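Local coordinates for uncharacterized protein (Capnocytophaga ochracea, PDB 4W9R) that is of unknown function but probably belongs to the esterases of the alpha/beta-hydrolase clan and so may hydrolyse ester bonds, at residues Gln33-Ile38 and Lys110-Asp115; Gly86-Glu91 and Gly126-Tyr131; Lys237-Lys242 and Leu278-Ala283; Tyr309-Met314 and Tyr340-Ile345; Lys331-Tyr336 and Thr358-Thr363. All coordinates share one frame; numbering follows the deposited sequence.

Interaction 1 (Gln33-Ile38 and Lys110-Asp115)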
# COMPACT_ATOMS: atom_id res chain seq x y z
N GLN B 33 -20.74 18.19 7.21
CA GLN B 33 -20.31 17.69 5.90
C GLN B 33 -20.56 16.19 5.79
O GLN B 33 -20.80 15.52 6.79
CB GLN B 33 -18.84 18.01 5.66
CG GLN B 33 -17.88 17.30 6.60
CD GLN B 33 -16.43 17.47 6.19
OE1 GLN B 33 -16.13 17.96 5.10
NE2 GLN B 33 -15.51 17.07 7.06
N ALA B 34 -20.50 15.67 4.57
CA ALA B 34 -20.77 14.26 4.32
C ALA B 34 -19.51 13.50 3.94
O ALA B 34 -18.59 14.06 3.33
CB ALA B 34 -21.83 14.11 3.24
N TYR B 35 -19.46 12.22 4.29
CA TYR B 35 -18.31 11.39 3.98
C TYR B 35 -18.71 10.16 3.16
O TYR B 35 -19.75 9.56 3.42
CB TYR B 35 -17.61 10.92 5.26
CG TYR B 35 -17.30 12.02 6.25
CD1 TYR B 35 -16.11 12.73 6.18
CD2 TYR B 35 -18.19 12.34 7.26
CE1 TYR B 35 -15.82 13.73 7.09
CE2 TYR B 35 -17.91 13.34 8.18
CZ TYR B 35 -16.73 14.03 8.08
OH TYR B 35 -16.44 15.03 8.99
N PRO B 36 -17.88 9.79 2.18
CA PRO B 36 -18.08 8.53 1.46
C PRO B 36 -17.78 7.34 2.36
O PRO B 36 -16.89 7.43 3.20
CB PRO B 36 -17.09 8.62 0.30
CG PRO B 36 -16.74 10.07 0.18
CD PRO B 36 -16.81 10.60 1.58
N LEU B 37 -18.52 6.25 2.19
CA LEU B 37 -18.34 5.07 3.03
C LEU B 37 -17.60 3.96 2.30
O LEU B 37 -17.93 3.62 1.16
CB LEU B 37 -19.70 4.56 3.52
CG LEU B 37 -19.71 3.23 4.28
CD1 LEU B 37 -18.86 3.32 5.53
CD2 LEU B 37 -21.13 2.82 4.62
N ILE B 38 -16.60 3.38 2.96
CA ILE B 38 -15.91 2.22 2.43
C ILE B 38 -16.02 1.05 3.40
O ILE B 38 -15.56 1.13 4.55
CB ILE B 38 -14.42 2.51 2.16
CG1 ILE B 38 -14.28 3.56 1.06
CG2 ILE B 38 -13.70 1.23 1.76
CD1 ILE B 38 -12.84 3.87 0.71
N LYS B 110 -25.93 6.54 11.94
CA LYS B 110 -25.00 7.08 12.93
C LYS B 110 -24.14 8.22 12.39
O LYS B 110 -23.61 9.03 13.17
CB LYS B 110 -24.10 5.95 13.45
CG LYS B 110 -23.90 5.96 14.96
CD LYS B 110 -23.05 4.77 15.40
CE LYS B 110 -22.98 4.67 16.92
NZ LYS B 110 -22.42 5.90 17.54
N TYR B 111 -24.00 8.30 11.07
CA TYR B 111 -23.09 9.26 10.45
C TYR B 111 -23.66 9.84 9.16
O TYR B 111 -24.47 9.20 8.49
CB TYR B 111 -21.74 8.61 10.15
CG TYR B 111 -21.09 7.92 11.33
CD1 TYR B 111 -20.55 8.65 12.38
CD2 TYR B 111 -21.02 6.53 11.39
CE1 TYR B 111 -19.96 8.02 13.46
CE2 TYR B 111 -20.43 5.90 12.47
CZ TYR B 111 -19.90 6.64 13.50
OH TYR B 111 -19.31 6.01 14.57
N PRO B 112 -23.24 11.06 8.80
CA PRO B 112 -23.65 11.68 7.54
C PRO B 112 -22.91 11.06 6.34
O PRO B 112 -21.92 11.62 5.87
CB PRO B 112 -23.27 13.15 7.72
CG PRO B 112 -22.15 13.13 8.70
CD PRO B 112 -22.45 11.99 9.63
N ILE B 113 -23.39 9.92 5.88
CA ILE B 113 -22.76 9.22 4.76
C ILE B 113 -23.16 9.81 3.42
O ILE B 113 -24.34 10.03 3.15
CB ILE B 113 -23.11 7.71 4.78
CG1 ILE B 113 -22.72 7.08 6.12
CG2 ILE B 113 -22.43 6.99 3.63
CD1 ILE B 113 -21.26 7.28 6.49
N ALA B 114 -22.17 10.06 2.57
CA ALA B 114 -22.41 10.61 1.24
C ALA B 114 -23.02 9.57 0.31
O ALA B 114 -23.25 8.42 0.70
CB ALA B 114 -21.12 11.16 0.65
N ASP B 115 -23.28 9.96 -0.94
CA ASP B 115 -23.93 9.08 -1.90
C ASP B 115 -22.99 7.99 -2.41
O ASP B 115 -23.44 7.02 -3.02
CB ASP B 115 -24.47 9.89 -3.08
CG ASP B 115 -25.66 10.76 -2.70
OD1 ASP B 115 -25.70 11.24 -1.54
OD2 ASP B 115 -26.55 10.96 -3.55
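Tyr35 meets Ile113 in a parallel bridge, and it grips the neighbours of Ile113 with both of its backbone polar atoms. Its N donates to Pro112 O at 3.0 Å, and its O accepts from Ala114 N at 2.6 Å. Pro112, which has no N-H of its own to place, is the centre of an inverse gamma turn that brings its carbonyl round to the strand. Around this pair the packing is close. Leu37 CB rests on Ile113 CG2 at 3.7 Å; CG2 lies anti to the backbone N of Ile113, and from there it also comes near Tyr35 O. Ile107 of helix 91-110 touches both Leu37 and Ile113 and so helps bury these branched chains. On the other side of the bridge small residues suffice: Ala34 CB and Ala114 CB meet at 4.0 Å, so alanine on both sides lets the backbones lie close.

The end at Gln33 is looser. Gln33 is exposed and poorly ordered, and it reaches Pro112 by its backbone: Gln33 O lies 3.3 Å from Pro112 CG. As modelled, and uncertainly given the disorder, its NE2 donates to Tyr35 OH, which also bonds Thr30 O. The bridge joins strand 35-40 to the short strand 113-114, just before the chain turns at Asp115 into strand 116-122, the parallel neighbour of 35-40 in the central sheet of an alpha/beta-hydrolase fold.

Interaction 2 (Gly86-Glu91 and Gly126-Tyr131)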
# COMPACT_ATOMS: atom_id res chain seq x y z
N GLY B 86 -24.32 -21.25 -7.37
CA GLY B 86 -23.70 -20.17 -8.12
C GLY B 86 -24.05 -18.77 -7.63
O GLY B 86 -23.64 -17.77 -8.22
N ARG B 87 -24.83 -18.70 -6.56
CA ARG B 87 -25.18 -17.42 -5.95
C ARG B 87 -25.17 -17.59 -4.43
O ARG B 87 -25.20 -18.72 -3.95
CB ARG B 87 -26.54 -16.92 -6.44
CG ARG B 87 -27.72 -17.70 -5.90
CD ARG B 87 -29.04 -17.15 -6.41
NE ARG B 87 -30.17 -17.90 -5.85
CZ ARG B 87 -30.63 -19.03 -6.36
NH1 ARG B 87 -30.07 -19.56 -7.44
NH2 ARG B 87 -31.65 -19.65 -5.78
N PRO B 88 -25.09 -16.48 -3.68
CA PRO B 88 -25.13 -16.62 -2.22
C PRO B 88 -26.41 -17.29 -1.72
O PRO B 88 -27.51 -16.88 -2.09
CB PRO B 88 -25.07 -15.16 -1.73
CG PRO B 88 -24.41 -14.42 -2.84
CD PRO B 88 -24.85 -15.09 -4.10
N ILE B 89 -26.26 -18.31 -0.89
CA ILE B 89 -27.38 -19.00 -0.27
C ILE B 89 -27.02 -19.34 1.17
O ILE B 89 -25.85 -19.37 1.53
CB ILE B 89 -27.77 -20.30 -1.01
CG1 ILE B 89 -26.59 -21.27 -1.02
CG2 ILE B 89 -28.25 -20.00 -2.42
CD1 ILE B 89 -26.99 -22.69 -1.35
N ASN B 90 -28.04 -19.60 1.98
CA ASN B 90 -27.85 -19.97 3.38
C ASN B 90 -26.96 -18.98 4.13
O ASN B 90 -27.28 -17.79 4.20
CB ASN B 90 -27.27 -21.38 3.48
CG ASN B 90 -28.19 -22.43 2.90
OD1 ASN B 90 -29.40 -22.43 3.15
ND2 ASN B 90 -27.63 -23.35 2.11
N GLU B 91 -25.85 -19.47 4.66
CA GLU B 91 -24.94 -18.63 5.45
C GLU B 91 -24.39 -17.46 4.64
O GLU B 91 -24.27 -16.35 5.15
CB GLU B 91 -23.78 -19.47 6.01
CG GLU B 91 -24.20 -20.53 7.02
CD GLU B 91 -24.47 -21.88 6.39
OE1 GLU B 91 -24.56 -21.95 5.14
OE2 GLU B 91 -24.59 -22.87 7.14
N GLY B 126 -14.07 -11.51 -1.79
CA GLY B 126 -13.81 -10.70 -2.97
C GLY B 126 -14.73 -11.07 -4.12
O GLY B 126 -15.16 -10.20 -4.88
N PHE B 127 -15.02 -12.36 -4.26
CA PHE B 127 -15.95 -12.82 -5.28
C PHE B 127 -17.39 -12.58 -4.86
O PHE B 127 -18.25 -12.28 -5.69
CB PHE B 127 -15.72 -14.30 -5.58
CG PHE B 127 -16.62 -14.84 -6.67
CD1 PHE B 127 -16.45 -14.44 -7.98
CD2 PHE B 127 -17.63 -15.73 -6.37
CE1 PHE B 127 -17.27 -14.92 -8.98
CE2 PHE B 127 -18.46 -16.22 -7.37
CZ PHE B 127 -18.27 -15.81 -8.67
N LEU B 128 -17.65 -12.72 -3.56
CA LEU B 128 -18.97 -12.46 -3.00
C LEU B 128 -19.41 -11.02 -3.25
O LEU B 128 -20.59 -10.75 -3.49
CB LEU B 128 -18.98 -12.77 -1.50
CG LEU B 128 -20.25 -12.39 -0.73
CD1 LEU B 128 -21.43 -13.23 -1.20
CD2 LEU B 128 -20.04 -12.54 0.77
N ALA B 129 -18.45 -10.11 -3.20
CA ALA B 129 -18.73 -8.68 -3.36
C ALA B 129 -19.26 -8.35 -4.75
O ALA B 129 -19.94 -7.34 -4.94
CB ALA B 129 -17.48 -7.87 -3.06
N ASN B 130 -18.94 -9.20 -5.73
CA ASN B 130 -19.41 -8.99 -7.10
C ASN B 130 -20.93 -8.99 -7.19
O ASN B 130 -21.51 -8.30 -8.03
CB ASN B 130 -18.85 -10.07 -8.03
CG ASN B 130 -17.35 -9.96 -8.21
OD1 ASN B 130 -16.78 -8.87 -8.14
ND2 ASN B 130 -16.70 -11.10 -8.44
N TYR B 131 -21.57 -9.77 -6.33
CA TYR B 131 -23.01 -10.00 -6.42
C TYR B 131 -23.85 -8.80 -6.02
O TYR B 131 -25.07 -8.81 -6.17
CB TYR B 131 -23.39 -11.22 -5.58
CG TYR B 131 -23.01 -12.52 -6.26
CD1 TYR B 131 -21.71 -13.01 -6.19
CD2 TYR B 131 -23.95 -13.24 -6.98
CE1 TYR B 131 -21.36 -14.20 -6.81
CE2 TYR B 131 -23.61 -14.43 -7.61
CZ TYR B 131 -22.31 -14.90 -7.52
OH TYR B 131 -21.97 -16.07 -8.15
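Tyr131 and Leu128 close against Gly86, Arg87 and Pro88, joining two pieces of the alpha/beta-hydrolase fold: the loop ahead of helix 91-110 and the region of helix 123-128, which follows strand 116-122. In relatives with this strand order the nucleophile elbow lies at that strand-to-helix junction, but nothing here marks these residues as catalytic.

The apolar contacts depend on Pro88. Its CD stands over one face of the Tyr131 ring, 3.8 Å from the centroid and 22° off the normal, a CH-pi contact displaced toward the CD2 rim. A proline suits the spot because its CD, next to the ring nitrogen, carries somewhat polarised C-H bonds, and the closed ring holds them in place. The same ring extends to Leu128, whose CD1 lies 3.6 Å from Pro88 CG. Leu128 CG is anti to the backbone N (chi1 173°), which carries the methyl off the helix toward the loop. Arg87 adds its CB, 4.0 Å from Tyr131 CE2, while its guanidinium end leads away. Phe96 of helix 91-110 touches both Leu128 and Tyr131, and Phe159 packs edge-to-face with Tyr131.

The polar contact is a single hydrogen bond at the ring's phenol end. Gly86 has a positive phi at which a side chain would jam against the preceding carbonyl, so glycine fits. Near the plane of the Tyr131 ring, at its edge, Tyr131 OH donates to Gly86 O; their modelled separation of 2.4 Å is doubtful as a length.

Interaction 3 (Lys237-Lys242 and Leu278-Ala283)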
# COMPACT_ATOMS: atom_id res chain seq x y z
N LYS B 237 -8.71 15.00 -7.54
CA LYS B 237 -7.35 15.53 -7.63
C LYS B 237 -7.31 16.98 -8.09
O LYS B 237 -8.17 17.42 -8.86
CB LYS B 237 -6.51 14.67 -8.59
CG LYS B 237 -6.02 13.35 -8.02
CD LYS B 237 -5.07 12.66 -8.99
CE LYS B 237 -4.60 11.32 -8.46
NZ LYS B 237 -5.70 10.33 -8.35
N PRO B 238 -6.32 17.74 -7.60
CA PRO B 238 -6.09 19.11 -8.06
C PRO B 238 -5.74 19.16 -9.54
O PRO B 238 -5.31 18.15 -10.10
CB PRO B 238 -4.91 19.58 -7.20
CG PRO B 238 -4.94 18.70 -6.00
CD PRO B 238 -5.41 17.37 -6.51
N ILE B 239 -5.92 20.31 -10.17
CA ILE B 239 -5.59 20.46 -11.58
C ILE B 239 -4.08 20.64 -11.75
O ILE B 239 -3.50 21.58 -11.22
CB ILE B 239 -6.33 21.65 -12.22
CG1 ILE B 239 -7.83 21.51 -12.02
CG2 ILE B 239 -6.00 21.75 -13.70
CD1 ILE B 239 -8.64 22.66 -12.58
N GLY B 240 -3.47 19.73 -12.50
CA GLY B 240 -2.03 19.74 -12.69
C GLY B 240 -1.60 20.63 -13.84
O GLY B 240 -2.42 21.05 -14.65
N GLY B 241 -0.30 20.90 -13.92
CA GLY B 241 0.26 21.74 -14.96
C GLY B 241 0.03 21.18 -16.35
O GLY B 241 -0.25 21.92 -17.29
N LYS B 242 0.16 19.86 -16.48
CA LYS B 242 -0.06 19.19 -17.75
C LYS B 242 -1.53 19.28 -18.15
O LYS B 242 -1.84 19.54 -19.31
CB LYS B 242 0.37 17.73 -17.66
CG LYS B 242 0.05 16.90 -18.89
CD LYS B 242 0.92 17.30 -20.07
CE LYS B 242 0.72 16.35 -21.24
NZ LYS B 242 1.63 16.65 -22.37
N LEU B 278 -7.44 27.05 -4.08
CA LEU B 278 -6.80 28.21 -4.70
C LEU B 278 -6.04 27.84 -5.97
O LEU B 278 -6.01 28.62 -6.92
CB LEU B 278 -5.85 28.87 -3.70
CG LEU B 278 -5.30 30.24 -4.12
CD1 LEU B 278 -6.44 31.22 -4.33
CD2 LEU B 278 -4.32 30.76 -3.07
N ASN B 279 -5.45 26.66 -5.99
CA ASN B 279 -4.74 26.16 -7.16
C ASN B 279 -5.66 26.04 -8.37
O ASN B 279 -5.31 26.46 -9.48
CB ASN B 279 -4.09 24.81 -6.85
CG ASN B 279 -3.43 24.18 -8.07
OD1 ASN B 279 -2.29 24.48 -8.40
ND2 ASN B 279 -4.16 23.29 -8.74
N ASP B 280 -6.84 25.46 -8.16
CA ASP B 280 -7.80 25.26 -9.24
C ASP B 280 -8.41 26.57 -9.71
O ASP B 280 -8.70 26.74 -10.89
CB ASP B 280 -8.90 24.30 -8.79
CG ASP B 280 -8.43 22.86 -8.72
OD1 ASP B 280 -7.20 22.62 -8.83
OD2 ASP B 280 -9.28 21.96 -8.56
N VAL B 281 -8.61 27.50 -8.78
CA VAL B 281 -9.16 28.80 -9.11
C VAL B 281 -8.18 29.61 -9.95
O VAL B 281 -8.54 30.18 -10.98
CB VAL B 281 -9.55 29.60 -7.85
CG1 VAL B 281 -10.00 31.00 -8.23
CG2 VAL B 281 -10.63 28.87 -7.08
N MSE B 282 -6.93 29.66 -9.50
CA MSE B 282 -5.89 30.42 -10.20
C MSE B 282 -5.59 29.83 -11.58
O MSE B 282 -5.27 30.57 -12.51
CB MSE B 282 -4.62 30.48 -9.36
CG MSE B 282 -4.75 31.36 -8.13
SE MSE B 282 -5.42 33.13 -8.58
CE MSE B 282 -5.52 33.89 -6.78
N ALA B 283 -5.69 28.51 -11.70
CA ALA B 283 -5.49 27.85 -12.98
C ALA B 283 -6.57 28.29 -13.96
O ALA B 283 -6.30 28.51 -15.14
CB ALA B 283 -5.51 26.34 -12.81
O HOH W 1 -9.39 19.63 -7.12
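Ile239 is held by two side-chain-to-backbone hydrogen bonds from helix 278-290. They tie the loop after helix 217-232 to the C-terminal helical array, just before Gly240, the N-cap of helix 241-248. Ile239 N donates to Asp280 OD1 at 3.0 Å, nearly straight (172°), on the oxygen's syn side but tilted from the carboxylate plane; Ile239 O accepts from Asn279 ND2 at 3.1 Å. The same ND2 also donates to Asp280 OD1, so one amide nitrogen serves two acceptors near its plane, which fixes its rotation. Asn279 CG, anti to its backbone N (chi1 175°), carries the amide there.

A water lies 2.7 Å from Asp280 OD2 and near Lys237 O, and OD2 also bonds Tyr263 OH. Ile239 CG1 lies against the carboxylate, 3.4 Å from Asp280 OD1, and probably helps keep solvent from it. With alanine in place of Asp280, Ile239 N and Asn279 ND2 would probably lose their shared acceptor and Tyr263 OH its partner. With so many donors around a buried carboxylate, Asp280 probably stays ionised.

Interaction 4 (Tyr309-Met314 and Tyr340-Ile345)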
# COMPACT_ATOMS: atom_id res chain seq x y z
N TYR B 309 -14.90 32.00 -0.67
CA TYR B 309 -14.09 33.21 -0.85
C TYR B 309 -14.79 34.54 -0.54
O TYR B 309 -14.21 35.60 -0.75
CB TYR B 309 -13.52 33.24 -2.27
CG TYR B 309 -12.57 32.09 -2.52
CD1 TYR B 309 -13.00 30.93 -3.15
CD2 TYR B 309 -11.25 32.15 -2.10
CE1 TYR B 309 -12.14 29.87 -3.37
CE2 TYR B 309 -10.38 31.10 -2.31
CZ TYR B 309 -10.83 29.96 -2.95
OH TYR B 309 -9.97 28.91 -3.17
N LEU B 310 -16.03 34.47 -0.07
CA LEU B 310 -16.83 35.67 0.20
C LEU B 310 -16.13 36.70 1.08
O LEU B 310 -16.30 37.91 0.90
CB LEU B 310 -18.16 35.27 0.86
CG LEU B 310 -19.09 36.41 1.27
CD1 LEU B 310 -19.48 37.24 0.05
CD2 LEU B 310 -20.32 35.88 1.98
N LYS B 311 -15.31 36.22 2.02
CA LYS B 311 -14.64 37.08 2.99
C LYS B 311 -13.29 37.58 2.48
O LYS B 311 -12.53 38.20 3.21
CB LYS B 311 -14.46 36.35 4.32
CG LYS B 311 -15.77 36.07 5.04
CD LYS B 311 -16.59 37.35 5.19
CE LYS B 311 -17.95 37.07 5.82
NZ LYS B 311 -18.77 38.31 5.91
N THR B 312 -12.99 37.28 1.22
CA THR B 312 -11.73 37.69 0.60
C THR B 312 -11.98 38.70 -0.51
O THR B 312 -13.07 38.80 -1.05
CB THR B 312 -10.96 36.49 0.02
OG1 THR B 312 -11.66 35.98 -1.12
CG2 THR B 312 -10.82 35.39 1.06
N ALA B 313 -10.95 39.49 -0.81
CA ALA B 313 -11.04 40.52 -1.85
C ALA B 313 -11.16 39.95 -3.26
O ALA B 313 -11.43 40.69 -4.21
CB ALA B 313 -9.83 41.44 -1.77
N MSE B 314 -10.97 38.64 -3.40
CA MSE B 314 -10.89 38.02 -4.72
C MSE B 314 -12.15 38.15 -5.61
O MSE B 314 -12.02 38.49 -6.78
CB MSE B 314 -10.53 36.54 -4.57
CG MSE B 314 -10.10 35.90 -5.88
SE MSE B 314 -9.38 34.11 -5.64
CE MSE B 314 -11.05 33.17 -5.38
N TYR B 340 -11.33 46.44 -1.87
CA TYR B 340 -10.30 46.97 -0.98
C TYR B 340 -10.68 46.81 0.49
O TYR B 340 -9.81 46.80 1.36
CB TYR B 340 -10.05 48.45 -1.29
CG TYR B 340 -8.88 49.05 -0.54
CD1 TYR B 340 -7.58 48.87 -0.99
CD2 TYR B 340 -9.09 49.81 0.60
CE1 TYR B 340 -6.51 49.42 -0.30
CE2 TYR B 340 -8.03 50.36 1.29
CZ TYR B 340 -6.74 50.17 0.83
OH TYR B 340 -5.68 50.72 1.51
N THR B 341 -11.97 46.66 0.76
CA THR B 341 -12.47 46.54 2.12
C THR B 341 -12.42 45.10 2.62
O THR B 341 -12.82 44.81 3.75
CB THR B 341 -13.92 47.05 2.24
OG1 THR B 341 -14.79 46.22 1.47
CG2 THR B 341 -14.02 48.49 1.74
N GLU B 342 -11.91 44.21 1.78
CA GLU B 342 -11.83 42.79 2.13
C GLU B 342 -10.36 42.35 2.22
O GLU B 342 -9.50 42.92 1.55
CB GLU B 342 -12.58 41.95 1.09
CG GLU B 342 -13.60 40.98 1.67
CD GLU B 342 -14.76 41.67 2.36
OE1 GLU B 342 -15.08 42.82 1.98
OE2 GLU B 342 -15.36 41.07 3.28
N PRO B 343 -10.08 41.35 3.07
CA PRO B 343 -8.72 40.84 3.29
C PRO B 343 -8.01 40.39 2.02
O PRO B 343 -8.65 39.98 1.05
CB PRO B 343 -8.95 39.65 4.22
CG PRO B 343 -10.15 40.03 5.00
CD PRO B 343 -11.03 40.80 4.05
N ASN B 344 -6.68 40.47 2.04
CA ASN B 344 -5.86 40.05 0.92
C ASN B 344 -5.80 38.54 0.77
O ASN B 344 -5.80 37.81 1.76
CB ASN B 344 -4.44 40.60 1.06
CG ASN B 344 -4.39 42.11 1.15
OD1 ASN B 344 -5.33 42.79 0.75
ND2 ASN B 344 -3.29 42.64 1.67
N ILE B 345 -5.75 38.07 -0.47
CA ILE B 345 -5.53 36.66 -0.75
C ILE B 345 -4.61 36.51 -1.96
O ILE B 345 -4.83 37.15 -2.99
CB ILE B 345 -6.85 35.90 -0.98
CG1 ILE B 345 -6.58 34.46 -1.41
CG2 ILE B 345 -7.72 36.63 -2.00
CD1 ILE B 345 -7.83 33.63 -1.59
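Ile345 lays its CG2 against Thr312 CB and Met314 CB, at 3.8 Å from each, while its CD1 reaches the edge of the Tyr309 ring, 3.7 Å from CE2. With CG1 anti to its backbone N (chi1 174°), the chain runs out straight and crosses the tyrosine at about a right angle, so one beta-branched residue fills both spots. Met314, present as selenomethionine, covers a face of that ring with its CE, and Tyr309 OH bonds Pro276 O.

Tyr309 and Thr312 are the ends of a type I beta turn that leads into helix 314-325 and packs against the loop between helices 329-339 and 350-362. Tyr309 O takes two donors, Thr312 N and Thr312 OG1; the hydroxyl comes in the carbonyl plane, on a lone pair. Replacing Thr312 with alanine would probably cost the turn the hydroxyl bond and leave Tyr309 O held by one donor fewer.

Between the loops, Ala313 N donates to Pro343 O at 3.0 Å, and its small CB fits 4.0 Å from Glu342 CB. Glu342 CG lies 3.4 Å from Lys311 O, and the bend at chi2 then turns the carboxylate back. That carboxylate stays near Lys311 NZ without touching it, OE2 being 5.1 Å away.

Interaction 5 (Lys331-Tyr336 and Thr358-Thr363)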
# COMPACT_ATOMS: atom_id res chain seq x y z
N LYS B 331 -18.38 51.09 -13.07
CA LYS B 331 -18.65 49.96 -12.20
C LYS B 331 -17.36 49.34 -11.69
O LYS B 331 -17.30 48.83 -10.57
CB LYS B 331 -19.49 48.90 -12.93
CG LYS B 331 -20.92 49.35 -13.22
CD LYS B 331 -21.76 48.21 -13.78
CE LYS B 331 -23.18 48.68 -14.05
NZ LYS B 331 -24.05 47.57 -14.54
N ALA B 332 -16.31 49.38 -12.52
CA ALA B 332 -15.02 48.83 -12.14
C ALA B 332 -14.44 49.57 -10.94
O ALA B 332 -13.95 48.94 -10.00
CB ALA B 332 -14.05 48.90 -13.32
N LEU B 333 -14.50 50.89 -10.97
CA LEU B 333 -14.00 51.72 -9.88
C LEU B 333 -14.76 51.44 -8.59
O LEU B 333 -14.16 51.29 -7.53
CB LEU B 333 -14.10 53.20 -10.24
CG LEU B 333 -13.61 54.17 -9.17
CD1 LEU B 333 -12.13 53.94 -8.89
CD2 LEU B 333 -13.87 55.61 -9.58
N LYS B 334 -16.08 51.37 -8.70
CA LYS B 334 -16.93 51.08 -7.55
C LYS B 334 -16.63 49.70 -6.98
O LYS B 334 -16.64 49.49 -5.77
CB LYS B 334 -18.41 51.19 -7.94
CG LYS B 334 -19.39 50.93 -6.80
CD LYS B 334 -20.82 50.92 -7.31
CE LYS B 334 -21.81 50.63 -6.19
NZ LYS B 334 -21.81 51.68 -5.14
N THR B 335 -16.34 48.75 -7.87
CA THR B 335 -16.10 47.37 -7.47
C THR B 335 -14.71 47.17 -6.88
O THR B 335 -14.54 46.40 -5.93
CB THR B 335 -16.28 46.41 -8.67
OG1 THR B 335 -17.49 46.74 -9.37
CG2 THR B 335 -16.35 44.97 -8.20
N TYR B 336 -13.72 47.88 -7.42
CA TYR B 336 -12.38 47.85 -6.86
C TYR B 336 -12.38 48.38 -5.43
O TYR B 336 -11.74 47.81 -4.54
CB TYR B 336 -11.41 48.66 -7.72
CG TYR B 336 -10.76 47.89 -8.84
CD1 TYR B 336 -10.00 46.75 -8.59
CD2 TYR B 336 -10.89 48.30 -10.16
CE1 TYR B 336 -9.40 46.05 -9.61
CE2 TYR B 336 -10.29 47.60 -11.19
CZ TYR B 336 -9.55 46.48 -10.91
OH TYR B 336 -8.95 45.78 -11.94
N THR B 358 -6.23 54.07 -8.72
CA THR B 358 -5.50 55.27 -9.10
C THR B 358 -5.54 55.48 -10.61
O THR B 358 -5.73 56.60 -11.09
CB THR B 358 -4.04 55.23 -8.63
OG1 THR B 358 -4.00 55.04 -7.21
CG2 THR B 358 -3.31 56.52 -8.98
N HIS B 359 -5.38 54.39 -11.36
CA HIS B 359 -5.38 54.45 -12.81
C HIS B 359 -6.76 54.81 -13.36
O HIS B 359 -6.87 55.47 -14.39
CB HIS B 359 -4.92 53.11 -13.40
CG HIS B 359 -4.82 53.11 -14.89
ND1 HIS B 359 -5.89 52.82 -15.71
CD2 HIS B 359 -3.77 53.37 -15.72
CE1 HIS B 359 -5.51 52.90 -16.97
NE2 HIS B 359 -4.23 53.23 -17.01
N LEU B 360 -7.80 54.38 -12.67
CA LEU B 360 -9.17 54.66 -13.09
C LEU B 360 -9.59 56.09 -12.76
O LEU B 360 -10.39 56.69 -13.48
CB LEU B 360 -10.14 53.66 -12.45
CG LEU B 360 -10.12 52.24 -13.01
CD1 LEU B 360 -11.04 51.33 -12.20
CD2 LEU B 360 -10.52 52.23 -14.47
N GLN B 361 -9.06 56.62 -11.67
CA GLN B 361 -9.39 57.98 -11.25
C GLN B 361 -8.53 59.01 -11.97
O GLN B 361 -8.80 60.21 -11.91
CB GLN B 361 -9.23 58.13 -9.73
CG GLN B 361 -10.35 57.47 -8.94
CD GLN B 361 -10.15 57.59 -7.44
OE1 GLN B 361 -9.02 57.73 -6.96
NE2 GLN B 361 -11.25 57.54 -6.69
N ALA B 362 -7.50 58.54 -12.67
CA ALA B 362 -6.65 59.41 -13.47
C ALA B 362 -7.34 59.77 -14.78
O ALA B 362 -7.14 60.86 -15.32
CB ALA B 362 -5.31 58.75 -13.73
N THR B 363 -8.16 58.85 -15.28
CA THR B 363 -8.87 59.05 -16.54
C THR B 363 -10.33 59.42 -16.30
O THR B 363 -10.72 59.79 -15.19
CB THR B 363 -8.81 57.79 -17.42
OG1 THR B 363 -9.51 56.71 -16.78
CG2 THR B 363 -7.36 57.37 -17.66
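The Tyr336 ring meets Leu360 CD1 on its CD2-CE2 side, at 3.7 Å from CD2, in a slanting approach and with the two side chains at about a right angle. Ile353 and Ile357 of helix 350-362 also touch the ring, and its OH is hydrogen-bonded to Glu324 and Arg356, so the tyrosine is held at its apolar and polar ends.

The same Leu360 methyl is shared by three residues of helix 329-339. It lies 4.0 Å from Ala332 CB, whose small size permits close approach, and 3.7 Å from Leu333 N. Leu360 CG is anti to the carbonyl carbon (chi1 -73°), sending CD1 into this group. Leu333 and Leu360 interleave, pointing opposite ways, and Leu333 CD1 presses on Gln361 CG at 4.0 Å, using the glutamine's aliphatic stem.

The segments run roughly antiparallel (146°), axes 10.0 Å apart, consistent with a tetratricopeptide-like helical array. Helix 314-325 borders the contact: Glu321 touches Tyr336 and Glu324 touches Leu360, near the C-terminal end of the ordered chain.

In the fold
Interactions 1 and 2 both lie in the alpha/beta-hydrolase part of the chain, their segments alternating along the sequence and their centres about 25 Å apart; interaction 1 lies in the central sheet, interaction 2 between the loop before helix 91-110 and the end of helix 123-128. The other three follow in the helical C-terminal part. Interactions 3 and 4 touch, as Val281 CG1 packs on Met314 CE and Leu278 CD1 on Ile345 CD1, with centres about 20 Å apart. Interactions 4 and 5 alternate along the chain, about 18 Å between centres. The chain is elongated: the centres of interactions 2 and 5 are about 69 Å apart. A glycerol near Thr312 probably comes from the crystallisation liquor, and no active site is defined at any of the five.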